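Local coordinates for lactate utilization protein C (Deinococcus radiodurans, PDB 2G40) that may take part in the utilization of L-lactate, working as a homodimer of the LutC/YkgG family, at residues A[132-137]-A[180-185]; A[140-145]-A[164-169]. All blocks are in the same frame, centred on the assembly; numbering follows the deposited sequence.

Both contacts involve the mixed sheet in which strands 134-136 and 141-144 follow each other as antiparallel neighbours, and their centres lie about 8 Å apart. Contact 1 sets helix 175-187 on one face of that sheet; contact 2 packs the other face against the large parallel sheet. In sequence, contact 2 is nested inside the loop closed by contact 1. A133 N to I143 O, at 2.8 Å, probably ties the strands by a hydrogen bond. A second probable hydrogen bond, S185 OG to D145 OD2 at 2.7 Å, joins the helix to the end of segment 140-145. I143 CG2 also lies 3.9 Å from V182 CG1, putting it beside contact 1.

Contact 1 (A[132-137]-A[180-185]); sequences CAVAIS and EAVAAS
A classic beta bulge at the start of strand 134-136 meets helix 175-187 here: A133 and V134 meet A181 and V182. On the strand side, A133 and V134 both stand opposite I143 of the neighbouring strand 141-144, and both of their side chains point toward the helix instead of alternating across the sheet. V182 CG1 reaches the two residues at once, 3.8 Å from A133 CB and 3.7 Å from V134 CG1. The branch gets there because CG1 is anti to the carbonyl carbon of V182 (chi1 -64°), while CG2 takes the position between the backbone N and the carbonyl carbon.

V134 divides its two methyls between consecutive residues of the helix. With chi1 at 68°, CG1 sits between its own backbone N and carbonyl carbon and goes to V182; CG2, anti to the backbone N, lies 3.8 Å from A181 CB. The valine side chains V134 and V182 cross at about a right angle, branch against branch. This is a helix laid on a sheet face within the LUD domain, a family grouped with the Rossmann-type folds. The far face of the same strand is covered differently, with A135 touching F60 of helix 53-66 and V166 of the parallel sheet.

The helix kinks just past the contact, where the backbone N atoms of A184 and S185 make no bond to the preceding turn, and A183 N reaches E180 O only weakly, at 3.4 Å. No hydrogen bond crosses among the four touching residues, so methyl contacts alone join them. V134 and V182 are buried, whereas A181 lies toward the solvent side. Beyond the kink, S185 OG is hydrogen-bonded to R147 NH2.

Contact 2 (A[140-145]-A[164-169]); sequences GTIILD and CVVRED
No ring or other flat group comes between I142 and its partners C164 and V166; the guanidinium of R167 lies away from them, with D169 OD2 in its plane at the edge. Within that pair R167 NE makes a salt bridge to D169 OD1 at 3.0 Å, its hydrogen bond weak and bent to 129°.

The meeting itself is apolar. I142 brings two of its carbons to the same side of the C164 sulfur: CG2 at 3.8 Å from C164 SG and CD1 at 4.1 Å. CD1 then leans on V166 CG2 at 4.2 Å. C164 presents its sulfur by holding SG anti to the backbone N (chi1 -179°), and the I142 and V166 side chains cross at a slant. Strand 141-144 of the mixed sheet is thereby laid on strand 161-167 of the parallel sheet. V220 of strand 217-223 touches both I142 and V166, and C132 reaches in from the loop before strand 134-136.

All three touching residues are buried and no hydrogen bond crosses, so the two sheets probably hold together here through van der Waals packing and exclusion of water rather than directional bonds.

Contact 1 (A[132-137]-A[180-185])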
loop_
_atom_site.group_PDB
_atom_site.type_symbol
_atom_site.label_atom_id
_atom_site.label_comp_id
_atom_site.label_asym_id
_atom_site.label_seq_id
_atom_site.Cartn_x
_atom_site.Cartn_y
_atom_site.Cartn_z
ATOM N N CYS A 132 -4.744 9.679 8.194
ATOM C CA CYS A 132 -3.552 9.293 7.444
ATOM C C CYS A 132 -2.336 9.527 8.298
ATOM O O CYS A 132 -2.459 10.023 9.435
ATOM C CB CYS A 132 -3.425 10.096 6.180
ATOM S SG CYS A 132 -3.228 11.872 6.416
ATOM N N ALA A 133 -1.176 9.167 7.764
ATOM C CA ALA A 133 0.083 9.394 8.455
ATOM C C ALA A 133 0.664 10.763 8.122
ATOM O O ALA A 133 1.113 11.505 9.021
ATOM C CB ALA A 133 1.080 8.308 8.134
ATOM N N VAL A 134 0.658 11.075 6.830
ATOM C CA VAL A 134 1.219 12.322 6.300
ATOM C C VAL A 134 0.711 12.512 4.881
ATOM O O VAL A 134 0.285 11.553 4.225
ATOM C CB VAL A 134 2.775 12.317 6.338
ATOM C CG1 VAL A 134 3.343 11.302 5.351
ATOM C CG2 VAL A 134 3.334 13.736 6.115
ATOM N N ALA A 135 0.710 13.759 4.416
ATOM C CA ALA A 135 0.383 14.035 3.032
ATOM C C ALA A 135 1.463 14.926 2.472
ATOM O O ALA A 135 2.070 15.700 3.194
ATOM C CB ALA A 135 -0.960 14.732 2.898
ATOM N N ILE A 136 1.689 14.789 1.176
ATOM C CA ILE A 136 2.731 15.534 0.488
ATOM C C ILE A 136 2.093 16.395 -0.592
ATOM O O ILE A 136 1.406 15.903 -1.509
ATOM C CB ILE A 136 3.754 14.586 -0.135
ATOM C CG1 ILE A 136 4.389 13.689 0.927
ATOM C CG2 ILE A 136 4.816 15.378 -0.867
ATOM C CD1 ILE A 136 4.870 12.380 0.351
ATOM N N SER A 137 2.330 17.696 -0.485
ATOM C CA SER A 137 1.700 18.638 -1.387
ATOM C C SER A 137 2.189 18.516 -2.820
ATOM O O SER A 137 1.391 18.575 -3.742
ATOM C CB SER A 137 1.849 20.068 -0.882
ATOM O OG SER A 137 3.156 20.586 -1.034
ATOM N N GLU A 180 10.443 11.245 5.906
ATOM C CA GLU A 180 10.899 11.549 7.259
ATOM C C GLU A 180 9.773 11.365 8.275
ATOM O O GLU A 180 10.003 10.840 9.361
ATOM C CB GLU A 180 11.462 12.974 7.347
ATOM C CG GLU A 180 12.688 13.227 6.491
ATOM N N ALA A 181 8.559 11.779 7.909
ATOM C CA ALA A 181 7.411 11.708 8.810
ATOM C C ALA A 181 6.991 10.287 9.081
ATOM O O ALA A 181 6.451 10.005 10.136
ATOM C CB ALA A 181 6.233 12.467 8.243
ATOM N N VAL A 182 7.186 9.400 8.109
ATOM C CA VAL A 182 6.775 7.999 8.271
ATOM C C VAL A 182 7.949 7.049 8.517
ATOM O O VAL A 182 7.751 5.845 8.621
ATOM C CB VAL A 182 5.945 7.495 7.073
ATOM C CG1 VAL A 182 4.651 8.267 6.974
ATOM C CG2 VAL A 182 6.720 7.575 5.767
ATOM N N ALA A 183 9.161 7.593 8.613
ATOM C CA ALA A 183 10.352 6.786 8.851
ATOM C C ALA A 183 10.193 5.876 10.070
ATOM O O ALA A 183 10.574 4.706 10.041
ATOM C CB ALA A 183 11.574 7.686 9.021
ATOM N N ALA A 184 9.642 6.408 11.156
ATOM C CA ALA A 184 9.503 5.611 12.374
ATOM C C ALA A 184 8.552 4.436 12.198
ATOM O O ALA A 184 8.787 3.361 12.731
ATOM C CB ALA A 184 9.044 6.464 13.533
ATOM N N SER A 185 7.467 4.657 11.466
ATOM C CA SER A 185 6.520 3.590 11.120
ATOM C C SER A 185 7.223 2.498 10.330
ATOM O O SER A 185 7.013 1.316 10.579
ATOM C CB SER A 185 5.366 4.165 10.310
ATOM O OG SER A 185 4.630 5.077 11.088
#

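Contact 2 (A[140-145]-A[164-169])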
loop_
_atom_site.group_PDB
_atom_site.type_symbol
_atom_site.label_atom_id
_atom_site.label_comp_id
_atom_site.label_asym_id
_atom_site.label_seq_id
_atom_site.Cartn_x
_atom_site.Cartn_y
_atom_site.Cartn_z
ATOM N N GLY A 140 0.598 15.442 -4.304
ATOM C CA GLY A 140 -0.776 15.138 -3.914
ATOM C C GLY A 140 -0.864 13.737 -3.364
ATOM O O GLY A 140 -1.766 12.958 -3.724
ATOM N N THR A 141 0.105 13.386 -2.527
ATOM C CA THR A 141 0.189 12.033 -1.957
ATOM C C THR A 141 -0.344 11.974 -0.562
ATOM O O THR A 141 -0.041 12.837 0.257
ATOM C CB THR A 141 1.654 11.554 -1.879
ATOM O OG1 THR A 141 2.199 11.502 -3.193
ATOM C CG2 THR A 141 1.767 10.157 -1.221
ATOM N N ILE A 142 -1.107 10.928 -0.282
ATOM C CA ILE A 142 -1.504 10.665 1.054
ATOM C C ILE A 142 -0.874 9.324 1.406
ATOM O O ILE A 142 -1.012 8.327 0.680
ATOM C CB ILE A 142 -3.018 10.641 1.213
ATOM C CG1 ILE A 142 -3.606 12.038 0.971
ATOM C CG2 ILE A 142 -3.365 10.157 2.597
ATOM C CD1 ILE A 142 -5.098 12.047 0.746
ATOM N N ILE A 143 -0.155 9.318 2.515
ATOM C CA ILE A 143 0.429 8.085 3.019
ATOM C C ILE A 143 -0.344 7.599 4.237
ATOM O O ILE A 143 -0.559 8.346 5.201
ATOM C CB ILE A 143 1.884 8.260 3.430
ATOM C CG1 ILE A 143 2.727 8.758 2.248
ATOM C CG2 ILE A 143 2.437 6.907 3.996
ATOM C CD1 ILE A 143 4.161 9.187 2.611
ATOM N N LEU A 144 -0.751 6.344 4.163
ATOM C CA LEU A 144 -1.312 5.631 5.272
ATOM C C LEU A 144 -0.276 4.700 5.846
ATOM O O LEU A 144 0.400 3.979 5.101
ATOM C CB LEU A 144 -2.482 4.777 4.815
ATOM C CG LEU A 144 -3.595 5.429 3.993
ATOM C CD1 LEU A 144 -4.749 4.427 3.928
ATOM C CD2 LEU A 144 -4.069 6.768 4.545
ATOM N N ASP A 145 -0.230 4.648 7.171
ATOM C CA ASP A 145 0.588 3.669 7.879
ATOM C C ASP A 145 -0.246 2.700 8.723
ATOM O O ASP A 145 0.311 1.924 9.480
ATOM C CB ASP A 145 1.710 4.332 8.703
ATOM C CG ASP A 145 1.196 5.138 9.894
ATOM O OD1 ASP A 145 -0.028 5.254 10.082
ATOM O OD2 ASP A 145 2.041 5.687 10.617
ATOM N N CYS A 164 -10.872 10.552 3.412
ATOM C CA CYS A 164 -9.612 10.597 4.118
ATOM C C CYS A 164 -9.427 11.968 4.746
ATOM O O CYS A 164 -9.396 12.997 4.049
ATOM C CB CYS A 164 -8.481 10.297 3.145
ATOM S SG CYS A 164 -6.907 10.302 3.936
ATOM N N VAL A 165 -9.311 11.983 6.068
ATOM C CA VAL A 165 -9.191 13.238 6.819
ATOM C C VAL A 165 -7.713 13.495 7.050
ATOM O O VAL A 165 -7.022 12.655 7.593
ATOM C CB VAL A 165 -9.928 13.173 8.178
ATOM C CG1 VAL A 165 -9.646 14.414 9.008
ATOM C CG2 VAL A 165 -11.410 13.002 7.968
ATOM N N VAL A 166 -7.261 14.666 6.623
ATOM C CA VAL A 166 -5.859 15.052 6.673
ATOM C C VAL A 166 -5.788 16.299 7.524
ATOM O O VAL A 166 -6.367 17.305 7.183
ATOM C CB VAL A 166 -5.353 15.371 5.262
ATOM C CG1 VAL A 166 -3.889 15.850 5.323
ATOM C CG2 VAL A 166 -5.529 14.165 4.335
ATOM N N ARG A 167 -5.090 16.251 8.652
ATOM C CA ARG A 167 -4.936 17.457 9.447
ATOM C C ARG A 167 -4.026 18.404 8.692
ATOM O O ARG A 167 -3.088 17.953 8.075
ATOM C CB ARG A 167 -4.320 17.139 10.785
ATOM C CG ARG A 167 -5.117 16.192 11.622
ATOM C CD ARG A 167 -4.732 16.306 13.079
ATOM N NE ARG A 167 -3.299 16.118 13.252
ATOM C CZ ARG A 167 -2.698 14.929 13.282
ATOM N NH1 ARG A 167 -3.406 13.806 13.181
ATOM N NH2 ARG A 167 -1.381 14.861 13.430
ATOM N N GLU A 168 -4.306 19.704 8.729
ATOM C CA GLU A 168 -3.442 20.685 8.085
ATOM C C GLU A 168 -1.966 20.434 8.425
ATOM O O GLU A 168 -1.110 20.489 7.536
ATOM C CB GLU A 168 -3.857 22.106 8.469
ATOM C CG GLU A 168 -3.024 23.213 7.844
ATOM C CD GLU A 168 -1.742 23.554 8.601
ATOM O OE1 GLU A 168 -1.594 23.193 9.793
ATOM O OE2 GLU A 168 -0.876 24.202 7.980
ATOM N N ASP A 169 -1.679 20.114 9.693
ATOM C CA ASP A 169 -0.303 19.896 10.168
ATOM C C ASP A 169 0.336 18.594 9.718
ATOM O O ASP A 169 1.504 18.350 9.998
ATOM C CB ASP A 169 -0.215 20.023 11.700
ATOM C CG ASP A 169 -0.974 18.929 12.442
ATOM O OD1 ASP A 169 -1.388 17.931 11.830
ATOM O OD2 ASP A 169 -1.156 19.076 13.664
#